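Local coordinates for protein PKS (Streptomyces albus, PDB 4OQJ) that probably catalyses the decarboxylative condensation that lengthens carrier-bound polyketide chains in oxazolomycin biosynthesis, as a ketosynthase of the thiolase superfamily, at residues H329-P334 / S364-V369; P320-Y325 / G425-R430. All coordinates share one frame; numbering follows the deposited sequence.

Contact 1. Residues H329-P334 / S364-V369; sequences HGTATP and SVKTNV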
loop_
_atom_site.group_PDB
_atom_site.type_symbol
_atom_site.label_atom_id
_atom_site.label_comp_id
_atom_site.label_asym_id
_atom_site.label_seq_id
_atom_site.Cartn_x
_atom_site.Cartn_y
_atom_site.Cartn_z
ATOM N N HIS A 329 -3.729 -4.013 20.952
ATOM C CA HIS A 329 -4.884 -3.850 20.085
ATOM C C HIS A 329 -6.116 -3.686 20.979
ATOM O O HIS A 329 -6.927 -2.773 20.799
ATOM C CB HIS A 329 -4.996 -5.055 19.154
ATOM C CG HIS A 329 -6.125 -4.965 18.189
ATOM N ND1 HIS A 329 -6.262 -3.925 17.297
ATOM C CD2 HIS A 329 -7.175 -5.793 17.977
ATOM C CE1 HIS A 329 -7.352 -4.113 16.574
ATOM N NE2 HIS A 329 -7.925 -5.236 16.969
ATOM N N GLY A 330 -6.237 -4.581 21.953
ATOM C CA GLY A 330 -6.997 -4.309 23.168
ATOM C C GLY A 330 -8.483 -4.035 23.019
ATOM O O GLY A 330 -8.978 -3.014 23.496
ATOM N N THR A 331 -9.206 -4.963 22.403
ATOM C CA THR A 331 -10.626 -4.758 22.105
ATOM C C THR A 331 -11.588 -5.272 23.179
ATOM O O THR A 331 -12.806 -5.103 23.048
ATOM C CB THR A 331 -10.997 -5.438 20.796
ATOM O OG1 THR A 331 -10.627 -6.821 20.875
ATOM C CG2 THR A 331 -10.272 -4.766 19.658
ATOM N N ALA A 332 -11.046 -5.898 24.222
ATOM C CA ALA A 332 -11.839 -6.349 25.371
ATOM C C ALA A 332 -12.840 -7.468 25.063
ATOM O O ALA A 332 -13.922 -7.513 25.654
ATOM C CB ALA A 332 -12.586 -5.149 26.001
ATOM N N THR A 333 -12.502 -8.374 24.152
ATOM C CA THR A 333 -13.348 -9.543 23.937
ATOM C C THR A 333 -12.852 -10.665 24.846
ATOM O O THR A 333 -11.646 -10.780 25.067
ATOM C CB THR A 333 -13.346 -10.022 22.468
ATOM O OG1 THR A 333 -12.068 -10.584 22.140
ATOM C CG2 THR A 333 -13.648 -8.876 21.529
ATOM N N PRO A 334 -13.774 -11.488 25.386
ATOM C CA PRO A 334 -13.392 -12.613 26.251
ATOM C C PRO A 334 -12.412 -13.581 25.592
ATOM O O PRO A 334 -11.555 -14.133 26.272
ATOM C CB PRO A 334 -14.725 -13.314 26.529
ATOM C CG PRO A 334 -15.738 -12.265 26.376
ATOM C CD PRO A 334 -15.239 -11.350 25.295
ATOM N N SER A 364 -4.776 -0.051 26.674
ATOM C CA SER A 364 -5.515 0.102 25.425
ATOM C C SER A 364 -6.288 1.417 25.364
ATOM O O SER A 364 -7.152 1.674 26.214
ATOM C CB SER A 364 -6.498 -1.045 25.230
ATOM O OG SER A 364 -7.260 -0.799 24.050
ATOM N N VAL A 365 -5.982 2.242 24.363
ATOM C CA VAL A 365 -6.708 3.498 24.152
ATOM C C VAL A 365 -8.158 3.237 23.731
ATOM O O VAL A 365 -9.000 4.133 23.777
ATOM C CB VAL A 365 -6.021 4.383 23.101
ATOM C CG1 VAL A 365 -6.225 3.835 21.659
ATOM C CG2 VAL A 365 -6.491 5.816 23.220
ATOM N N LYS A 366 -8.467 2.014 23.323
ATOM C CA LYS A 366 -9.858 1.696 23.030
ATOM C C LYS A 366 -10.720 1.856 24.298
ATOM O O LYS A 366 -11.926 2.056 24.191
ATOM C CB LYS A 366 -9.988 0.291 22.450
ATOM C CG LYS A 366 -9.349 0.192 21.048
ATOM C CD LYS A 366 -9.656 -1.119 20.371
ATOM C CE LYS A 366 -9.060 -1.157 18.960
ATOM N NZ LYS A 366 -7.595 -0.933 18.994
ATOM N N THR A 367 -10.101 1.822 25.482
ATOM C CA THR A 367 -10.852 2.011 26.735
ATOM C C THR A 367 -11.228 3.484 26.942
ATOM O O THR A 367 -12.180 3.783 27.670
ATOM C CB THR A 367 -10.071 1.519 27.983
ATOM O OG1 THR A 367 -8.933 2.366 28.224
ATOM C CG2 THR A 367 -9.624 0.073 27.815
ATOM N N ASN A 368 -10.486 4.391 26.306
ATOM C CA ASN A 368 -10.815 5.818 26.343
ATOM C C ASN A 368 -11.833 6.176 25.257
ATOM O O ASN A 368 -12.876 6.760 25.544
ATOM C CB ASN A 368 -9.566 6.704 26.146
ATOM C CG ASN A 368 -8.470 6.442 27.156
ATOM O OD1 ASN A 368 -7.650 5.532 26.998
ATOM N ND2 ASN A 368 -8.419 7.275 28.181
ATOM N N VAL A 369 -11.508 5.848 24.004
ATOM C CA VAL A 369 -12.223 6.415 22.857
ATOM C C VAL A 369 -12.949 5.388 21.998
ATOM O O VAL A 369 -13.536 5.745 20.974
ATOM C CB VAL A 369 -11.260 7.220 21.931
ATOM C CG1 VAL A 369 -10.615 8.364 22.689
ATOM C CG2 VAL A 369 -10.194 6.305 21.299
HETATM O O HOH W 1 -5.504 -1.164 16.713
#
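G330 and S364 bring the two backbones to 5.2 Å between their CA atoms, and the chains lie wider apart at T331 and K366. The contact is buried. S364 OG sits anti to the backbone N (chi1 176°). There it donates to G330 O at 2.9 Å, from a little outside the carbonyl plane. S364 OG also accepts from K366 N at 3.1 Å, in a bent capping bond across the turn that leads into the helix. The bare CA of G330 lets S364 CB lie close beside it.

K366 reaches back along the loop. Its chain is extended as far as CE and then bends (chi4 57°), which turns NZ onto H329 O. This bond is 2.7 Å long. It lies in the carbonyl plane, on a lone pair, with a C=O...N angle of 141°. T331 CG2 runs alongside the lysine, 3.8 Å from K366 CD, and K366 CE lies over one face of the H329 ring. Water 1 accepts from K366 NZ at 3.1 Å. It also meets H329 ND1 at 2.9 Å, at the ring edge and in its plane. K366 NZ thus grips H329 O and this water together.

E340 of helix 336-348 accepts from the backbone N atoms of H329 and G330. H329 NE2 binds a glycerol, probably from the crystallisation liquor. K366 also touches H371. The HGTAT sequence matches the HGTGT-type motif of ketosynthases. In relatives that motif and a following NVGH motif supply the two histidines of the Cys-His-His active site, so this contact probably belongs to that site.

Contact 2. Residues P320-Y325 / G425-R430; sequences PETVSY and GPTPRR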
loop_
_atom_site.group_PDB
_atom_site.type_symbol
_atom_site.label_atom_id
_atom_site.label_comp_id
_atom_site.label_asym_id
_atom_site.label_seq_id
_atom_site.Cartn_x
_atom_site.Cartn_y
_atom_site.Cartn_z
ATOM N N PRO A 320 13.328 -7.661 23.934
ATOM C CA PRO A 320 12.025 -7.553 24.598
ATOM C C PRO A 320 12.128 -7.039 26.033
ATOM O O PRO A 320 11.186 -6.399 26.524
ATOM C CB PRO A 320 11.486 -8.994 24.564
ATOM C CG PRO A 320 12.697 -9.867 24.355
ATOM C CD PRO A 320 13.617 -9.045 23.506
ATOM N N GLU A 321 13.254 -7.311 26.693
ATOM C CA GLU A 321 13.441 -6.890 28.073
ATOM C C GLU A 321 13.630 -5.369 28.180
ATOM O O GLU A 321 13.588 -4.829 29.276
ATOM C CB GLU A 321 14.634 -7.635 28.716
ATOM C CG GLU A 321 16.044 -7.145 28.340
ATOM C CD GLU A 321 16.490 -7.511 26.929
ATOM O OE1 GLU A 321 15.751 -8.211 26.206
ATOM O OE2 GLU A 321 17.603 -7.093 26.540
ATOM N N THR A 322 13.825 -4.677 27.053
ATOM C CA THR A 322 14.013 -3.219 27.070
ATOM C C THR A 322 12.730 -2.445 26.757
ATOM O O THR A 322 12.721 -1.210 26.758
ATOM C CB THR A 322 15.099 -2.775 26.065
ATOM O OG1 THR A 322 14.614 -2.925 24.725
ATOM C CG2 THR A 322 16.378 -3.589 26.254
ATOM N N VAL A 323 11.655 -3.173 26.490
ATOM C CA VAL A 323 10.349 -2.580 26.222
ATOM C C VAL A 323 9.587 -2.471 27.538
ATOM O O VAL A 323 9.467 -3.475 28.243
ATOM C CB VAL A 323 9.561 -3.436 25.187
ATOM C CG1 VAL A 323 8.165 -2.897 24.973
ATOM C CG2 VAL A 323 10.319 -3.494 23.854
ATOM N N SER A 324 9.085 -1.275 27.877
ATOM C CA SER A 324 8.461 -1.041 29.194
ATOM C C SER A 324 6.996 -0.623 29.120
ATOM O O SER A 324 6.354 -0.430 30.158
ATOM C CB SER A 324 9.245 0.025 29.990
ATOM O OG SER A 324 9.488 1.187 29.215
ATOM N N TYR A 325 6.476 -0.476 27.904
ATOM C CA TYR A 325 5.040 -0.271 27.682
ATOM C C TYR A 325 4.605 -0.934 26.364
ATOM O O TYR A 325 5.286 -0.815 25.348
ATOM C CB TYR A 325 4.665 1.234 27.651
ATOM C CG TYR A 325 3.192 1.399 27.397
ATOM C CD1 TYR A 325 2.272 1.110 28.394
ATOM C CD2 TYR A 325 2.711 1.784 26.152
ATOM C CE1 TYR A 325 0.923 1.194 28.167
ATOM C CE2 TYR A 325 1.353 1.883 25.918
ATOM C CZ TYR A 325 0.465 1.581 26.932
ATOM O OH TYR A 325 -0.899 1.646 26.722
ATOM N N GLY A 425 15.147 3.747 32.584
ATOM C CA GLY A 425 15.703 2.406 32.550
ATOM C C GLY A 425 17.133 2.423 32.038
ATOM O O GLY A 425 17.711 3.492 31.831
ATOM N N PRO A 426 17.725 1.235 31.854
ATOM C CA PRO A 426 19.075 1.103 31.286
ATOM C C PRO A 426 19.162 1.498 29.811
ATOM O O PRO A 426 20.258 1.751 29.316
ATOM C CB PRO A 426 19.398 -0.385 31.471
ATOM C CG PRO A 426 18.112 -1.046 31.782
ATOM C CD PRO A 426 17.218 -0.036 32.396
ATOM N N THR A 427 18.024 1.538 29.123
ATOM C CA THR A 427 17.956 2.064 27.763
ATOM C C THR A 427 16.953 3.215 27.735
ATOM O O THR A 427 16.205 3.405 28.700
ATOM C CB THR A 427 17.526 0.985 26.746
ATOM O OG1 THR A 427 16.169 0.594 26.998
ATOM C CG2 THR A 427 18.432 -0.233 26.845
ATOM N N PRO A 428 16.932 3.987 26.635
ATOM C CA PRO A 428 15.845 4.954 26.464
ATOM C C PRO A 428 14.500 4.249 26.546
ATOM O O PRO A 428 14.424 3.053 26.252
ATOM C CB PRO A 428 16.091 5.529 25.066
ATOM C CG PRO A 428 17.540 5.364 24.842
ATOM C CD PRO A 428 17.921 4.081 25.550
ATOM N N ARG A 429 13.459 4.969 26.945
ATOM C CA ARG A 429 12.143 4.372 27.059
ATOM C C ARG A 429 11.651 3.851 25.706
ATOM O O ARG A 429 11.689 4.562 24.708
ATOM C CB ARG A 429 11.165 5.387 27.629
ATOM C CG ARG A 429 11.537 5.852 29.043
ATOM C CD ARG A 429 10.826 7.133 29.376
ATOM N NE ARG A 429 11.073 7.570 30.748
ATOM C CZ ARG A 429 12.165 8.215 31.145
ATOM N NH1 ARG A 429 13.135 8.492 30.279
ATOM N NH2 ARG A 429 12.286 8.587 32.415
ATOM N N ARG A 430 11.191 2.602 25.684
ATOM C CA ARG A 430 10.710 1.986 24.457
ATOM C C ARG A 430 9.344 1.357 24.663
ATOM O O ARG A 430 9.057 0.787 25.731
ATOM C CB ARG A 430 11.688 0.927 23.964
ATOM C CG ARG A 430 13.010 1.475 23.497
ATOM C CD ARG A 430 14.054 0.377 23.406
ATOM N NE ARG A 430 15.319 0.911 22.922
ATOM C CZ ARG A 430 16.470 0.256 22.938
ATOM N NH1 ARG A 430 16.543 -0.980 23.425
ATOM N NH2 ARG A 430 17.556 0.850 22.466
HETATM O O HOH W 2 11.681 1.012 28.000
#
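S324 and R430 make the direct backbone bond. S324 N donates to R430 O over 3.0 Å, almost straight at 171°. A second backbone link runs through water 2, which donates to T322 O at 2.7 Å and accepts from R430 N at 2.9 Å. S324 OG lies beside this water and is also bonded to W422 NE1.

These bonds bring together the entries to two neighbouring strands, 325-327 and 430-436. The strands are parallel in the mixed sheet of the thiolase-type ketosynthase fold. The touching parts, T322 to Y325 and T427 to R430, run in roughly the same direction, 34° apart, and Y325 continues the backbone pairing with G432.

The polar side-chain contact is made by R430. Its chain is extended from CG to NE, which carries the guanidinium past T322. NH1 donates to T322 OG1 at 3.0 Å (N-H...O 156°), and the hydroxyl lies at the guanidinium edge, in its plane. T322 OG1 is bonded to G319 O as well. R430 NE forms a salt bridge with E448, so NH1 and NE both have partners.

Van der Waals packing surrounds these bonds. V323 CA lies 3.6 Å from R430 O. T427 CB lies over the centre of one guanidinium face, 3.9 Å above its plane. T322 and T427 cross at about a right angle, with T322 CB 3.7 Å from T427 OG1 and their CG2 methyls 4.0 Å apart.

How the contacts relate
The chain meets the segments in the order 320-325, 329-334, 364-369 and 425-430, so contact 1 is nested inside the loop closed by contact 2. Their centres are about 23 Å apart, yet Y325 OH packs near S364 N. Strand 325-327 joins them: contact 2 lies where it starts, and contact 1 lies in the loop after its end. Its neighbours in the sheet are strand 430-436, entered at contact 2, and strand 360-363, which leads into contact 1. E327 takes part on both sides, bonded to Y325 OH and to V365 N. The sheet thus connects the partly buried end of the strands at contact 2 with the buried, probably active-site, end at contact 1.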